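Local atomic coordinates of hypothetical protein BVU_2266 (Bacteroides vulgatus, PDB entry 3TZG), a protein that is of unknown function but forms a porin-like antiparallel beta barrel, probably related to membrane beta barrels. Residues T67-I70 with R76-R79; Q96-Y101 with F107-Y112; Y128-D131 with R135-E138; K137-V142 with V175-G180; T141-T144 with V150-C153. All coordinates share one frame; numbering follows the deposited sequence.

Contact 1 (T67-I70 with R76-R79)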
# COMPACT_ATOMS: atom_id res chain seq x y z
N THR A 67 4.89 13.91 -0.30
CA THR A 67 4.11 14.90 -1.01
C THR A 67 3.84 14.30 -2.38
O THR A 67 4.77 13.85 -3.04
CB THR A 67 4.81 16.28 -1.03
OG1 THR A 67 5.12 16.67 0.31
CG2 THR A 67 3.96 17.36 -1.72
N PHE A 68 2.56 14.21 -2.76
CA PHE A 68 2.13 13.70 -4.06
C PHE A 68 1.75 14.83 -4.97
O PHE A 68 1.04 15.75 -4.54
CB PHE A 68 0.93 12.75 -3.93
CG PHE A 68 1.16 11.47 -3.19
CD1 PHE A 68 1.56 10.32 -3.86
CD2 PHE A 68 0.89 11.37 -1.83
CE1 PHE A 68 1.74 9.12 -3.18
CE2 PHE A 68 1.06 10.17 -1.15
CZ PHE A 68 1.50 9.05 -1.83
N GLN A 69 2.17 14.75 -6.23
CA GLN A 69 1.81 15.73 -7.24
C GLN A 69 0.69 15.14 -8.07
O GLN A 69 0.87 14.06 -8.67
CB GLN A 69 3.03 16.13 -8.10
CG GLN A 69 2.94 17.52 -8.69
CD GLN A 69 3.03 18.59 -7.62
OE1 GLN A 69 3.78 18.45 -6.61
NE2 GLN A 69 2.30 19.68 -7.82
N ILE A 70 -0.47 15.81 -8.04
CA ILE A 70 -1.71 15.38 -8.70
C ILE A 70 -1.84 16.13 -10.02
O ILE A 70 -1.72 17.36 -10.06
CB ILE A 70 -2.96 15.58 -7.78
CG1 ILE A 70 -2.74 15.06 -6.33
CG2 ILE A 70 -4.24 15.06 -8.41
CD1 ILE A 70 -2.29 13.58 -6.15
N ARG A 76 1.01 11.80 -10.27
CA ARG A 76 1.92 11.67 -11.40
C ARG A 76 3.35 11.39 -10.92
O ARG A 76 4.12 10.76 -11.65
CB ARG A 76 1.86 12.94 -12.25
CG ARG A 76 0.47 13.20 -12.82
CD ARG A 76 0.02 12.08 -13.73
NE ARG A 76 -1.38 12.23 -14.12
CZ ARG A 76 -2.00 11.46 -15.00
NH1 ARG A 76 -1.35 10.46 -15.58
NH2 ARG A 76 -3.27 11.68 -15.31
N GLU A 77 3.67 11.84 -9.70
CA GLU A 77 4.99 11.72 -9.06
C GLU A 77 4.90 12.06 -7.58
O GLU A 77 3.96 12.75 -7.18
CB GLU A 77 5.98 12.66 -9.77
CG GLU A 77 5.48 14.07 -9.82
CD GLU A 77 6.31 15.05 -10.60
OE1 GLU A 77 7.32 15.52 -10.05
OE2 GLU A 77 5.85 15.46 -11.69
N SER A 78 5.86 11.57 -6.76
CA SER A 78 5.88 11.85 -5.31
C SER A 78 7.32 11.93 -4.78
O SER A 78 8.24 11.36 -5.38
CB SER A 78 5.12 10.79 -4.53
OG SER A 78 5.88 9.60 -4.38
N ARG A 79 7.50 12.65 -3.64
CA ARG A 79 8.77 12.74 -2.94
C ARG A 79 8.52 12.47 -1.48
O ARG A 79 7.60 13.06 -0.89
CB ARG A 79 9.51 14.07 -3.17
CG ARG A 79 10.96 13.93 -2.74
CD ARG A 79 11.92 14.94 -3.30
NE ARG A 79 13.27 14.49 -2.98
CZ ARG A 79 14.38 15.09 -3.38
NH1 ARG A 79 14.31 16.19 -4.13
NH2 ARG A 79 15.56 14.61 -3.04
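F68 brings its ring obliquely against the side chain of S78. Its CD1 comes within 3.7 Å of S78 CB, and CE1 follows only slightly farther off. The ring is brought there by a first torsion that sets CG opposite the carbonyl carbon (chi1 -65°). S78 CB also rests against the backbone, 3.4 Å from T67 O. S78 OG has its own partner in the hydroxyl of Y99, so the ring of F68 packs on the serine's carbon and leaves its polar end to the next strand. On the other face, which also carries T67, Q69 CB meets E77 CG at 3.6 Å, after which Q69 bends at chi2 and its amide leads away. Between the faces, T67 and R79 exchange backbone bonds as a hydrogen-bonded antiparallel pair, with T67 N to R79 O at 2.9 Å. Farther along, Q69 N binds E77 O at 2.8 Å, whereas Q69 O accepts a hydrogen bond from R76 N. Within the barrel wall the hairpin is flanked by strand 48-51, next to strand 63-71, and by strand 90-102, next to strand 74-85.

Contact 2 (Q96-Y101 with F107-Y112)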
# COMPACT_ATOMS: atom_id res chain seq x y z
N GLN A 96 12.31 9.39 -4.44
CA GLN A 96 11.73 10.04 -5.61
C GLN A 96 10.97 9.02 -6.45
O GLN A 96 11.55 8.06 -6.95
CB GLN A 96 12.80 10.73 -6.44
CG GLN A 96 13.19 12.06 -5.91
CD GLN A 96 14.33 12.69 -6.67
OE1 GLN A 96 14.98 12.07 -7.52
NE2 GLN A 96 14.62 13.93 -6.36
N THR A 97 9.67 9.23 -6.59
CA THR A 97 8.84 8.27 -7.31
C THR A 97 8.04 8.94 -8.42
O THR A 97 7.64 10.11 -8.29
CB THR A 97 7.90 7.58 -6.30
OG1 THR A 97 8.71 6.87 -5.38
CG2 THR A 97 6.95 6.61 -6.96
N VAL A 98 7.80 8.17 -9.51
CA VAL A 98 6.98 8.55 -10.65
C VAL A 98 5.97 7.43 -10.90
O VAL A 98 6.28 6.24 -10.76
CB VAL A 98 7.78 8.92 -11.92
CG1 VAL A 98 8.50 10.25 -11.74
CG2 VAL A 98 8.75 7.81 -12.35
N TYR A 99 4.72 7.82 -11.19
CA TYR A 99 3.57 6.94 -11.47
C TYR A 99 3.20 7.07 -12.97
O TYR A 99 2.99 8.19 -13.45
CB TYR A 99 2.38 7.32 -10.54
CG TYR A 99 2.74 7.33 -9.07
CD1 TYR A 99 2.83 6.15 -8.34
CD2 TYR A 99 3.03 8.52 -8.41
CE1 TYR A 99 3.23 6.14 -7.01
CE2 TYR A 99 3.40 8.53 -7.05
CZ TYR A 99 3.51 7.33 -6.36
OH TYR A 99 3.92 7.30 -5.04
N ASP A 100 3.23 5.95 -13.72
CA ASP A 100 2.88 5.93 -15.15
C ASP A 100 1.79 4.91 -15.40
O ASP A 100 1.79 3.82 -14.82
CB ASP A 100 4.07 5.65 -16.03
CG ASP A 100 5.02 6.83 -16.04
OD1 ASP A 100 4.83 7.75 -16.90
OD2 ASP A 100 5.95 6.85 -15.20
N TYR A 101 0.85 5.31 -16.28
CA TYR A 101 -0.37 4.57 -16.59
C TYR A 101 -0.46 4.30 -18.06
O TYR A 101 -0.28 5.22 -18.83
CB TYR A 101 -1.59 5.39 -16.12
CG TYR A 101 -1.45 5.91 -14.71
CD1 TYR A 101 -1.85 5.14 -13.62
CD2 TYR A 101 -0.89 7.15 -14.46
CE1 TYR A 101 -1.73 5.62 -12.32
CE2 TYR A 101 -0.73 7.62 -13.15
CZ TYR A 101 -1.18 6.86 -12.09
OH TYR A 101 -1.01 7.31 -10.80
N PHE A 107 2.84 1.59 -13.63
CA PHE A 107 4.29 1.51 -13.45
C PHE A 107 4.66 2.42 -12.33
O PHE A 107 4.30 3.61 -12.36
CB PHE A 107 5.03 1.88 -14.76
CG PHE A 107 4.74 0.95 -15.91
CD1 PHE A 107 3.64 1.16 -16.73
CD2 PHE A 107 5.53 -0.18 -16.14
CE1 PHE A 107 3.35 0.28 -17.77
CE2 PHE A 107 5.22 -1.08 -17.15
CZ PHE A 107 4.14 -0.84 -17.97
N ILE A 108 5.32 1.88 -11.29
CA ILE A 108 5.81 2.68 -10.17
C ILE A 108 7.33 2.54 -10.15
O ILE A 108 7.86 1.43 -10.08
CB ILE A 108 5.13 2.29 -8.82
CG1 ILE A 108 3.58 2.39 -8.92
CG2 ILE A 108 5.66 3.16 -7.68
CD1 ILE A 108 2.80 2.02 -7.73
N ASN A 109 8.04 3.64 -10.28
CA ASN A 109 9.51 3.61 -10.26
C ASN A 109 10.01 4.56 -9.19
O ASN A 109 9.66 5.75 -9.23
CB ASN A 109 10.10 3.94 -11.62
CG ASN A 109 9.59 3.04 -12.72
OD1 ASN A 109 10.09 1.93 -12.93
ND2 ASN A 109 8.55 3.47 -13.43
N SER A 110 10.77 4.01 -8.21
CA SER A 110 11.32 4.77 -7.08
C SER A 110 12.82 4.72 -7.00
O SER A 110 13.44 3.68 -7.25
CB SER A 110 10.77 4.26 -5.76
OG SER A 110 9.36 4.42 -5.69
N ASP A 111 13.42 5.85 -6.63
CA ASP A 111 14.85 5.97 -6.40
C ASP A 111 15.07 6.50 -5.03
O ASP A 111 14.47 7.51 -4.64
CB ASP A 111 15.54 6.83 -7.45
CG ASP A 111 15.88 6.03 -8.67
OD1 ASP A 111 16.83 5.23 -8.60
OD2 ASP A 111 15.15 6.14 -9.69
N TYR A 112 15.88 5.75 -4.27
CA TYR A 112 16.27 6.05 -2.91
C TYR A 112 17.70 6.54 -2.84
O TYR A 112 18.60 5.83 -3.26
CB TYR A 112 16.13 4.81 -2.04
CG TYR A 112 14.72 4.37 -1.75
CD1 TYR A 112 14.05 4.82 -0.62
CD2 TYR A 112 14.11 3.38 -2.51
CE1 TYR A 112 12.79 4.35 -0.28
CE2 TYR A 112 12.85 2.88 -2.18
CZ TYR A 112 12.19 3.37 -1.07
OH TYR A 112 10.94 2.90 -0.73
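The rings of Y99 and F107 both meet the opposite strand at an edge. I108 CG1 lies near the plane of the Y99 ring, 3.9 Å from CD1, and I108 CG2 is equally near to CE1; Y186 of helix 181-188 stacks on the same ring. On the other face of the sheet, the carbonyl O of D100 sits at the rim of F107, near the ring plane and 3.8 Å from CD1. I108 and T97 extend the buried side, their CG2 methyls touching at 3.8 Å. T97 also faces S110, in a non-hydrogen-bonded pair whose hydroxyls meet: T97 OG1 and S110 OG share a hydrogen bond of 2.6 Å, either being able to donate. Both oxygens stand opposite their own carbonyl carbons (chi1 -63° in each), which turns them toward one another across the strands. Q96 with D111, V98 with N109 and D100 with F107 supply paired backbone bonds, of which F107 N to D100 O is nearly straight at 177°. The buried side is thus part apolar and part polar: the hydroxyls of T97 and S110 pair with each other, Y99 OH binds S78 OG, and the charged D100 and D111 stay on the opposite face.

Contact 3 (Y128-D131 with R135-E138); sequences YVFD and RLKE
F130 and L136 make the tight half of this hairpin end, where strands 120-130 and 136-145 are interrupted by a classic beta bulge. L136 CD1 lies over one face of the F130 ring, 4.0 Å from its centroid and displaced toward the rim, a CH-pi contact, while L136 CB touches F130 CE2. L136 CD1 also reaches Y128 CB at 3.8 Å, and L136 CD2 stands at the edge of the Y128 ring, in its plane. L136 can serve both aromatics because its CG points opposite the backbone N (chi1 176°), with the two methyls spread beyond. Y128 continues inward, its hydroxyl bound to the carbonyl of D177. At the bulge K137 and E138 both face V129, whose carbonyl O accepts from K137 N at 2.9 Å and from E138 N at the longer 3.3 Å; in return V129 N binds E138 O. With two residues set against one, the short strand segments run at 120° to each other, well off antiparallel.

Toward the turn, on the more open side, the contact is more polar: D131 N bonds to R135 O, and the carboxylate of D131 gathers R135 and K137 into a salt-bridge network, its plane and that of the guanidinium inclined at 50° to each other. OD1 is approached by R135 N from above the carboxylate plane. D131 OD2 takes R135 NE on its syn side at 3.0 Å and K137 NZ on its anti side, also at 3.0 Å.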
# COMPACT_ATOMS: atom_id res chain seq x y z
N TYR A 128 1.95 -3.08 -12.00
CA TYR A 128 0.65 -3.54 -11.51
C TYR A 128 -0.22 -3.80 -12.71
O TYR A 128 -0.47 -2.87 -13.46
CB TYR A 128 0.04 -2.51 -10.54
CG TYR A 128 0.84 -2.35 -9.27
CD1 TYR A 128 2.05 -1.66 -9.27
CD2 TYR A 128 0.39 -2.88 -8.06
CE1 TYR A 128 2.84 -1.58 -8.12
CE2 TYR A 128 1.16 -2.80 -6.90
CZ TYR A 128 2.38 -2.14 -6.94
OH TYR A 128 3.12 -2.02 -5.80
N VAL A 129 -0.60 -5.08 -12.93
CA VAL A 129 -1.39 -5.53 -14.08
C VAL A 129 -2.79 -5.95 -13.59
O VAL A 129 -2.91 -6.69 -12.62
CB VAL A 129 -0.65 -6.67 -14.80
CG1 VAL A 129 -1.51 -7.31 -15.89
CG2 VAL A 129 0.66 -6.15 -15.40
N PHE A 130 -3.84 -5.42 -14.25
CA PHE A 130 -5.26 -5.61 -13.90
C PHE A 130 -5.99 -6.36 -14.97
O PHE A 130 -5.65 -6.22 -16.15
CB PHE A 130 -5.95 -4.23 -13.69
CG PHE A 130 -5.31 -3.36 -12.64
CD1 PHE A 130 -4.14 -2.65 -12.90
CD2 PHE A 130 -5.85 -3.29 -11.36
CE1 PHE A 130 -3.51 -1.93 -11.90
CE2 PHE A 130 -5.23 -2.54 -10.36
CZ PHE A 130 -4.07 -1.85 -10.64
N ASP A 131 -7.03 -7.10 -14.60
CA ASP A 131 -7.84 -7.83 -15.57
C ASP A 131 -8.96 -6.91 -16.16
O ASP A 131 -9.01 -5.71 -15.87
CB ASP A 131 -8.44 -9.10 -14.93
CG ASP A 131 -9.38 -8.90 -13.76
OD1 ASP A 131 -9.91 -7.77 -13.60
OD2 ASP A 131 -9.64 -9.88 -13.02
N ARG A 135 -9.70 -5.72 -11.55
CA ARG A 135 -9.08 -6.40 -10.41
C ARG A 135 -7.59 -6.54 -10.60
O ARG A 135 -7.16 -6.88 -11.69
CB ARG A 135 -9.70 -7.80 -10.22
CG ARG A 135 -11.16 -7.73 -9.79
CD ARG A 135 -11.77 -9.09 -9.67
NE ARG A 135 -11.80 -9.79 -10.95
CZ ARG A 135 -12.45 -10.93 -11.16
NH1 ARG A 135 -13.17 -11.48 -10.20
NH2 ARG A 135 -12.42 -11.50 -12.36
N LEU A 136 -6.79 -6.28 -9.53
CA LEU A 136 -5.33 -6.42 -9.59
C LEU A 136 -4.97 -7.91 -9.65
O LEU A 136 -5.24 -8.64 -8.69
CB LEU A 136 -4.67 -5.71 -8.40
CG LEU A 136 -3.16 -5.84 -8.28
CD1 LEU A 136 -2.48 -5.22 -9.48
CD2 LEU A 136 -2.68 -5.22 -7.02
N LYS A 137 -4.42 -8.37 -10.78
CA LYS A 137 -4.15 -9.80 -10.99
C LYS A 137 -2.72 -10.17 -10.69
O LYS A 137 -2.48 -11.25 -10.13
CB LYS A 137 -4.50 -10.23 -12.41
CG LYS A 137 -5.99 -10.66 -12.50
CD LYS A 137 -6.31 -12.04 -11.81
CE LYS A 137 -7.75 -12.45 -11.80
NZ LYS A 137 -8.35 -12.57 -13.18
N GLU A 138 -1.76 -9.29 -11.04
CA GLU A 138 -0.33 -9.54 -10.84
C GLU A 138 0.44 -8.29 -10.55
O GLU A 138 0.11 -7.21 -11.06
CB GLU A 138 0.30 -10.19 -12.07
CG GLU A 138 -0.24 -11.53 -12.48
CD GLU A 138 0.27 -11.99 -13.82
OE1 GLU A 138 1.25 -11.41 -14.34
OE2 GLU A 138 -0.29 -12.99 -14.33

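Contact 4 (K137-V142 with V175-G180); sequences KEVMTV and VIDYDG
V139 and T141 turn toward D177 through different first torsions: V139 sets CG1 opposite its backbone N (chi1 -175°), and T141 sets OG1 opposite its carbonyl carbon (chi1 -39°). Here the inner face of the barrel strand 136-145 meets an interior segment, residues 175-180, that leads to helix 181-188, with G180 at the helix N-cap. The contact is small, burying 133 Å² in all, and no direct hydrogen bond crosses it. V139 CG1 packs on the backbone and the first carbon of D177, lying 3.9 Å from D177 O and 4.1 Å from D177 CB. D177 O is also the acceptor of Y128 from the adjoining strand, while D177 N is held by Y157 OH. These bonds probably help to fix the backbone of D177, whose carboxylate is directed to the wall. OD1 makes a weak bond to T155, and D177 OD2 points to T141, stopping 3.7 Å short of OG1. A water lies between them, 2.7 Å from T141 OG1 and 3.1 Å from D177 OD2, to which it can donate, though other acceptors compete for its protons.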
# COMPACT_ATOMS: atom_id res chain seq x y z
N LYS A 137 -4.42 -8.37 -10.78
CA LYS A 137 -4.15 -9.80 -10.99
C LYS A 137 -2.72 -10.17 -10.69
O LYS A 137 -2.48 -11.25 -10.13
CB LYS A 137 -4.50 -10.23 -12.41
CG LYS A 137 -5.99 -10.66 -12.50
CD LYS A 137 -6.31 -12.04 -11.81
CE LYS A 137 -7.75 -12.45 -11.80
NZ LYS A 137 -8.35 -12.57 -13.18
N GLU A 138 -1.76 -9.29 -11.04
CA GLU A 138 -0.33 -9.54 -10.84
C GLU A 138 0.44 -8.29 -10.55
O GLU A 138 0.11 -7.21 -11.06
CB GLU A 138 0.30 -10.19 -12.07
CG GLU A 138 -0.24 -11.53 -12.48
CD GLU A 138 0.27 -11.99 -13.82
OE1 GLU A 138 1.25 -11.41 -14.34
OE2 GLU A 138 -0.29 -12.99 -14.33
N VAL A 139 1.48 -8.45 -9.74
CA VAL A 139 2.42 -7.38 -9.38
C VAL A 139 3.83 -7.91 -9.59
O VAL A 139 4.18 -8.95 -9.06
CB VAL A 139 2.24 -6.81 -7.95
CG1 VAL A 139 3.18 -5.61 -7.72
CG2 VAL A 139 0.78 -6.46 -7.65
N MSE A 140 4.62 -7.20 -10.38
CA MSE A 140 6.01 -7.54 -10.64
C MSE A 140 6.89 -6.44 -10.10
O MSE A 140 6.66 -5.26 -10.40
CB MSE A 140 6.27 -7.77 -12.12
CG MSE A 140 5.64 -9.03 -12.63
SE MSE A 140 4.35 -8.69 -14.04
CE MSE A 140 3.00 -7.69 -13.14
N THR A 141 7.85 -6.81 -9.23
CA THR A 141 8.74 -5.86 -8.59
C THR A 141 10.16 -6.29 -8.76
O THR A 141 10.48 -7.46 -8.55
CB THR A 141 8.43 -5.67 -7.11
OG1 THR A 141 7.02 -5.67 -6.87
CG2 THR A 141 9.02 -4.41 -6.57
N VAL A 142 11.02 -5.33 -9.14
CA VAL A 142 12.45 -5.51 -9.30
C VAL A 142 13.14 -4.56 -8.36
O VAL A 142 12.88 -3.35 -8.41
CB VAL A 142 12.93 -5.33 -10.76
CG1 VAL A 142 14.45 -5.50 -10.87
CG2 VAL A 142 12.21 -6.30 -11.69
N VAL A 175 -3.65 -5.64 1.88
CA VAL A 175 -3.19 -6.99 1.47
C VAL A 175 -2.27 -7.00 0.21
O VAL A 175 -1.55 -7.98 0.01
CB VAL A 175 -4.37 -7.95 1.21
CG1 VAL A 175 -5.18 -8.19 2.46
CG2 VAL A 175 -5.26 -7.48 0.06
N ILE A 176 -2.32 -5.96 -0.64
CA ILE A 176 -1.51 -6.02 -1.88
C ILE A 176 -0.05 -5.61 -1.60
O ILE A 176 0.30 -5.16 -0.49
CB ILE A 176 -2.10 -5.22 -3.07
CG1 ILE A 176 -2.01 -3.70 -2.83
CG2 ILE A 176 -3.54 -5.73 -3.32
CD1 ILE A 176 -2.55 -2.84 -3.90
N ASP A 177 0.81 -5.90 -2.62
CA ASP A 177 2.26 -5.75 -2.70
C ASP A 177 2.65 -4.37 -3.11
O ASP A 177 2.35 -3.98 -4.24
CB ASP A 177 2.78 -6.75 -3.75
CG ASP A 177 4.11 -7.38 -3.46
OD1 ASP A 177 4.13 -8.42 -2.77
OD2 ASP A 177 5.12 -6.88 -3.98
N TYR A 178 3.33 -3.62 -2.24
CA TYR A 178 3.80 -2.25 -2.54
C TYR A 178 5.15 -1.98 -1.82
O TYR A 178 5.54 -2.72 -0.91
CB TYR A 178 2.74 -1.19 -2.16
CG TYR A 178 2.32 -1.27 -0.71
CD1 TYR A 178 3.12 -0.74 0.29
CD2 TYR A 178 1.16 -1.93 -0.34
CE1 TYR A 178 2.80 -0.91 1.63
CE2 TYR A 178 0.81 -2.06 1.00
CZ TYR A 178 1.63 -1.54 1.99
OH TYR A 178 1.30 -1.66 3.32
N ASP A 179 5.86 -0.93 -2.25
CA ASP A 179 7.13 -0.60 -1.62
C ASP A 179 6.97 0.72 -0.81
O ASP A 179 6.82 1.79 -1.39
CB ASP A 179 8.23 -0.51 -2.70
CG ASP A 179 9.48 0.22 -2.25
OD1 ASP A 179 10.13 -0.27 -1.28
OD2 ASP A 179 9.76 1.31 -2.81
N GLY A 180 6.97 0.60 0.51
CA GLY A 180 6.87 1.75 1.40
C GLY A 180 5.49 2.24 1.78
O GLY A 180 4.52 2.03 1.05
O HOH W 1 5.84 -8.08 -6.69

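Contact 5 (T141-T144 with V150-C153); sequences TVFT and VSSC
F143 starts its contact with S151 at CB, which lies 3.4 Å from S151 OG. CG is next, still 4.1 Å from the same hydroxyl, and CD1 is as near to it as to S151 O, at 4.0 Å. The serine carbonyl stands at the edge of the ring, near its plane, so the aromatic group passes alongside its partner without stacking on it. F143 CG lies opposite its carbonyl carbon (chi1 -60°), and the ring also touches K122 and V124 of strand 120-130. S151 answers with OG tucked between its own N and carbonyl carbon, an orientation that lets the hydroxyl reach the CB of F143.

Strands 136-145 and 150-158 form an antiparallel hairpin of the barrel, and F143 with S151 is one of its hydrogen-bonded pairs: F143 N to S151 O is 2.8 Å. T141 with C153 is the other, and there T141 N reaches C153 O along an N-H direction bent little from straight (168°). The alternate, non-hydrogen-bonded pairs V142-S152 and T144-V150 put their side chains on the opposite face. V142 CG1 and V150 CG1 touch at 3.8 Å, and V150 CG2 lies as far from T144 OG1, so that the valine bridges two residues of the other strand. S152 offers its CB to T141 O at 3.4 Å, while its backbone N binds the side chain of N209. At the C153 end, the water near T141 OG1 also lies 3.1 Å from C153 O, a possible acceptor competing with others for its protons.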
# COMPACT_ATOMS: atom_id res chain seq x y z
N THR A 141 7.85 -6.81 -9.23
CA THR A 141 8.74 -5.86 -8.59
C THR A 141 10.16 -6.29 -8.76
O THR A 141 10.48 -7.46 -8.55
CB THR A 141 8.43 -5.67 -7.11
OG1 THR A 141 7.02 -5.67 -6.87
CG2 THR A 141 9.02 -4.41 -6.57
N VAL A 142 11.02 -5.33 -9.14
CA VAL A 142 12.45 -5.51 -9.30
C VAL A 142 13.14 -4.56 -8.36
O VAL A 142 12.88 -3.35 -8.41
CB VAL A 142 12.93 -5.33 -10.76
CG1 VAL A 142 14.45 -5.50 -10.87
CG2 VAL A 142 12.21 -6.30 -11.69
N PHE A 143 14.02 -5.10 -7.49
CA PHE A 143 14.81 -4.35 -6.51
C PHE A 143 16.26 -4.33 -6.91
O PHE A 143 16.87 -5.39 -7.02
CB PHE A 143 14.66 -4.96 -5.11
CG PHE A 143 13.26 -4.99 -4.55
CD1 PHE A 143 12.40 -6.04 -4.85
CD2 PHE A 143 12.80 -3.97 -3.71
CE1 PHE A 143 11.10 -6.07 -4.34
CE2 PHE A 143 11.50 -4.00 -3.19
CZ PHE A 143 10.66 -5.05 -3.50
N THR A 144 16.80 -3.13 -7.17
CA THR A 144 18.22 -2.98 -7.49
C THR A 144 18.88 -2.31 -6.28
O THR A 144 18.44 -1.25 -5.84
CB THR A 144 18.47 -2.24 -8.80
OG1 THR A 144 17.82 -2.94 -9.85
CG2 THR A 144 19.95 -2.15 -9.12
N VAL A 150 20.51 -7.63 -7.91
CA VAL A 150 19.09 -7.57 -8.25
C VAL A 150 18.33 -8.74 -7.68
O VAL A 150 18.75 -9.89 -7.77
CB VAL A 150 18.97 -7.54 -9.80
CG1 VAL A 150 17.52 -7.65 -10.25
CG2 VAL A 150 19.61 -6.30 -10.38
N SER A 151 17.19 -8.43 -7.09
CA SER A 151 16.20 -9.39 -6.62
C SER A 151 14.86 -9.02 -7.22
O SER A 151 14.68 -7.86 -7.63
CB SER A 151 16.14 -9.44 -5.10
OG SER A 151 15.80 -8.17 -4.57
N SER A 152 13.96 -9.99 -7.34
CA SER A 152 12.64 -9.72 -7.91
C SER A 152 11.56 -10.59 -7.26
O SER A 152 11.85 -11.61 -6.60
CB SER A 152 12.63 -9.96 -9.41
OG SER A 152 12.90 -11.32 -9.69
N CYS A 153 10.30 -10.18 -7.51
CA CYS A 153 9.14 -10.89 -7.03
C CYS A 153 8.01 -10.78 -8.02
O CYS A 153 7.75 -9.70 -8.56
CB CYS A 153 8.71 -10.35 -5.67
SG CYS A 153 7.46 -11.35 -4.84
O HOH W 1 5.84 -8.08 -6.69

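Overall arrangement
Contacts 1, 2, 3 and 5 are hairpin pairings met in that order along the barrel wall, and contact 4 joins the wall to the segment that runs inside it. Contacts 1 and 2 have centres 10 Å apart and are joined by backbone bonds between strands 74-85 and 90-102. Contact 2 passes to contact 3 through I108 and Y128, on adjacent strands. Strand 136-145 serves contacts 3, 4 and 5, in which contact 4 shares K137 and E138 with the first and T141 and V142 with the last. Y128 and Y112 both bind residues 177-179, so the interior segment is tied to strands 105-114 and 120-130 as well as packed on 136-145. Contacts 1 and 5 lie farthest apart, about 23 Å between centres.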